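DUF115 domain-containing protein (Magnetospirillum magneticum AMB-1, PDB 5MU5) is a Maf-type glycosyltransferase involved in the formation of bacterial flagella, where it probably transfers sugar to flagellin. Local coordinates at residues A[116-121]-A[616-621]. Numbering follows the deposited sequence.
Sequences PEESGG and DRKAEF
Lys618 and Glu118 make a single salt bridge between the loop that precedes strand 123-127 and the first turn of helix 618-646, and it is the whole of the contact. The CA atoms of Glu118 and Lys618 stand 11.7 Å apart, so two long side chains must span the gap. Lys618 does so fully extended, its CG anti to the backbone N (chi1 -175°) and every later torsion near 180°, while Glu118 reaches from the opposite direction. NZ of Lys618 sits almost evenly before the carboxylate of Glu118, at 3.3 Å from OE1 and 3.4 Å from OE2. Both hydrogen bonds are weak. Glu118 and Lys618 are each partly exposed, which makes this a loose surface contact, and a small one, with 67 Å² buried between the segments.

The tighter packing belongs to the helix's own surroundings: Phe621 is buried against helices 92-107 and 589-609 and meets Phe112 edge-to-face. The backbone of Glu118 is held separately, its O accepting a hydrogen bond from Trp209 NE1. At the helix start, N-cap residue Arg617 holds Glu620 side-on: its NE lies 2.9 Å from Glu620 OE2, and its NH2 lies 2.7 Å from Glu620 OE1, meeting the syn lone pair of that oxygen. Arg617 NH2 also bonds Ser108 O.

Beside the apolar packing of Phe621, the contact adds a weak ionic link between the Maf N-terminal region and the C-terminal helical bundle. Two long bonds from one ammonium at the surface imply a modest electrostatic tie, probably weakened by water and salt.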
loop_
_atom_site.group_PDB
_atom_site.type_symbol
_atom_site.label_atom_id
_atom_site.label_comp_id
_atom_site.label_asym_id
_atom_site.label_seq_id
_atom_site.Cartn_x
_atom_site.Cartn_y
_atom_site.Cartn_z
ATOM N N PRO A 116 -26.300 -2.260 -9.502
ATOM C CA PRO A 116 -26.874 -1.124 -10.209
ATOM C C PRO A 116 -27.744 -1.547 -11.417
ATOM O O PRO A 116 -27.452 -2.544 -12.082
ATOM C CB PRO A 116 -25.634 -0.366 -10.702
ATOM C CG PRO A 116 -24.538 -0.798 -9.808
ATOM C CD PRO A 116 -24.836 -2.233 -9.532
ATOM N N GLU A 117 -28.799 -0.789 -11.683
ATOM C CA GLU A 117 -29.600 -0.972 -12.898
ATOM C C GLU A 117 -29.112 -0.090 -14.044
ATOM O O GLU A 117 -29.676 -0.117 -15.130
ATOM C CB GLU A 117 -31.075 -0.688 -12.633
ATOM C CG GLU A 117 -31.861 -1.939 -12.267
ATOM C CD GLU A 117 -33.303 -1.645 -11.871
ATOM O OE1 GLU A 117 -33.766 -0.492 -12.046
ATOM O OE2 GLU A 117 -33.979 -2.576 -11.382
ATOM N N GLU A 118 -28.055 0.671 -13.804
ATOM C CA GLU A 118 -27.510 1.585 -14.786
ATOM C C GLU A 118 -26.093 1.141 -15.192
ATOM O O GLU A 118 -25.361 0.555 -14.403
ATOM C CB GLU A 118 -27.484 3.007 -14.190
ATOM C CG GLU A 118 -26.730 3.119 -12.849
ATOM C CD GLU A 118 -26.605 4.540 -12.307
ATOM O OE1 GLU A 118 -27.357 5.442 -12.758
ATOM O OE2 GLU A 118 -25.737 4.753 -11.423
ATOM N N SER A 119 -25.724 1.399 -16.436
ATOM C CA SER A 119 -24.344 1.210 -16.878
ATOM C C SER A 119 -23.565 2.395 -16.342
ATOM O O SER A 119 -24.126 3.474 -16.177
ATOM C CB SER A 119 -24.230 1.177 -18.406
ATOM O OG SER A 119 -24.551 -0.102 -18.907
ATOM N N GLY A 120 -22.281 2.205 -16.079
ATOM C CA GLY A 120 -21.452 3.292 -15.569
ATOM C C GLY A 120 -20.104 2.810 -15.061
ATOM O O GLY A 120 -19.458 1.975 -15.698
ATOM N N GLY A 121 -19.680 3.327 -13.914
ATOM C CA GLY A 121 -18.385 2.971 -13.337
ATOM C C GLY A 121 -17.270 3.884 -13.830
ATOM O O GLY A 121 -17.229 4.275 -15.020
ATOM N N ASP A 616 -35.526 7.840 -10.559
ATOM C CA ASP A 616 -35.879 9.244 -10.801
ATOM C C ASP A 616 -35.780 10.127 -9.552
ATOM O O ASP A 616 -35.956 11.331 -9.646
ATOM C CB ASP A 616 -37.271 9.374 -11.443
ATOM C CG ASP A 616 -38.392 8.848 -10.553
ATOM O OD1 ASP A 616 -38.099 8.185 -9.529
ATOM O OD2 ASP A 616 -39.571 9.097 -10.890
ATOM N N ARG A 617 -35.519 9.531 -8.394
ATOM C CA ARG A 617 -35.270 10.293 -7.174
ATOM C C ARG A 617 -33.772 10.268 -6.795
ATOM O O ARG A 617 -33.402 10.626 -5.682
ATOM C CB ARG A 617 -36.130 9.750 -6.025
ATOM C CG ARG A 617 -37.632 9.985 -6.223
ATOM C CD ARG A 617 -38.476 9.443 -5.067
ATOM N NE ARG A 617 -38.178 10.144 -3.820
ATOM C CZ ARG A 617 -38.438 9.690 -2.593
ATOM N NH1 ARG A 617 -39.034 8.535 -2.394
ATOM N NH2 ARG A 617 -38.093 10.414 -1.542
ATOM N N LYS A 618 -32.917 9.851 -7.723
ATOM C CA LYS A 618 -31.470 9.791 -7.474
ATOM C C LYS A 618 -30.889 11.142 -7.009
ATOM O O LYS A 618 -30.041 11.163 -6.115
ATOM C CB LYS A 618 -30.734 9.295 -8.731
ATOM C CG LYS A 618 -29.241 9.072 -8.556
ATOM C CD LYS A 618 -28.621 8.504 -9.827
ATOM C CE LYS A 618 -27.111 8.514 -9.720
ATOM N NZ LYS A 618 -26.433 8.039 -10.953
ATOM N N ALA A 619 -31.353 12.246 -7.597
ATOM C CA ALA A 619 -30.888 13.601 -7.233
ATOM C C ALA A 619 -31.095 13.924 -5.757
ATOM O O ALA A 619 -30.289 14.655 -5.171
ATOM C CB ALA A 619 -31.555 14.667 -8.101
ATOM N N GLU A 620 -32.158 13.379 -5.162
ATOM C CA GLU A 620 -32.423 13.573 -3.738
ATOM C C GLU A 620 -31.323 12.928 -2.934
ATOM O O GLU A 620 -30.896 13.477 -1.928
ATOM C CB GLU A 620 -33.753 12.962 -3.317
ATOM C CG GLU A 620 -34.980 13.596 -3.948
ATOM C CD GLU A 620 -36.270 12.841 -3.625
ATOM O OE1 GLU A 620 -36.374 12.251 -2.533
ATOM O OE2 GLU A 620 -37.207 12.856 -4.450
ATOM N N PHE A 621 -30.855 11.766 -3.373
ATOM C CA PHE A 621 -29.783 11.085 -2.656
ATOM C C PHE A 621 -28.476 11.820 -2.825
ATOM O O PHE A 621 -27.687 11.897 -1.894
ATOM C CB PHE A 621 -29.640 9.641 -3.094
ATOM C CG PHE A 621 -28.732 8.828 -2.208
ATOM C CD1 PHE A 621 -28.906 8.813 -0.842
ATOM C CD2 PHE A 621 -27.731 8.050 -2.754
ATOM C CE1 PHE A 621 -28.078 8.058 -0.031
ATOM C CE2 PHE A 621 -26.907 7.288 -1.951
ATOM C CZ PHE A 621 -27.073 7.302 -0.585
#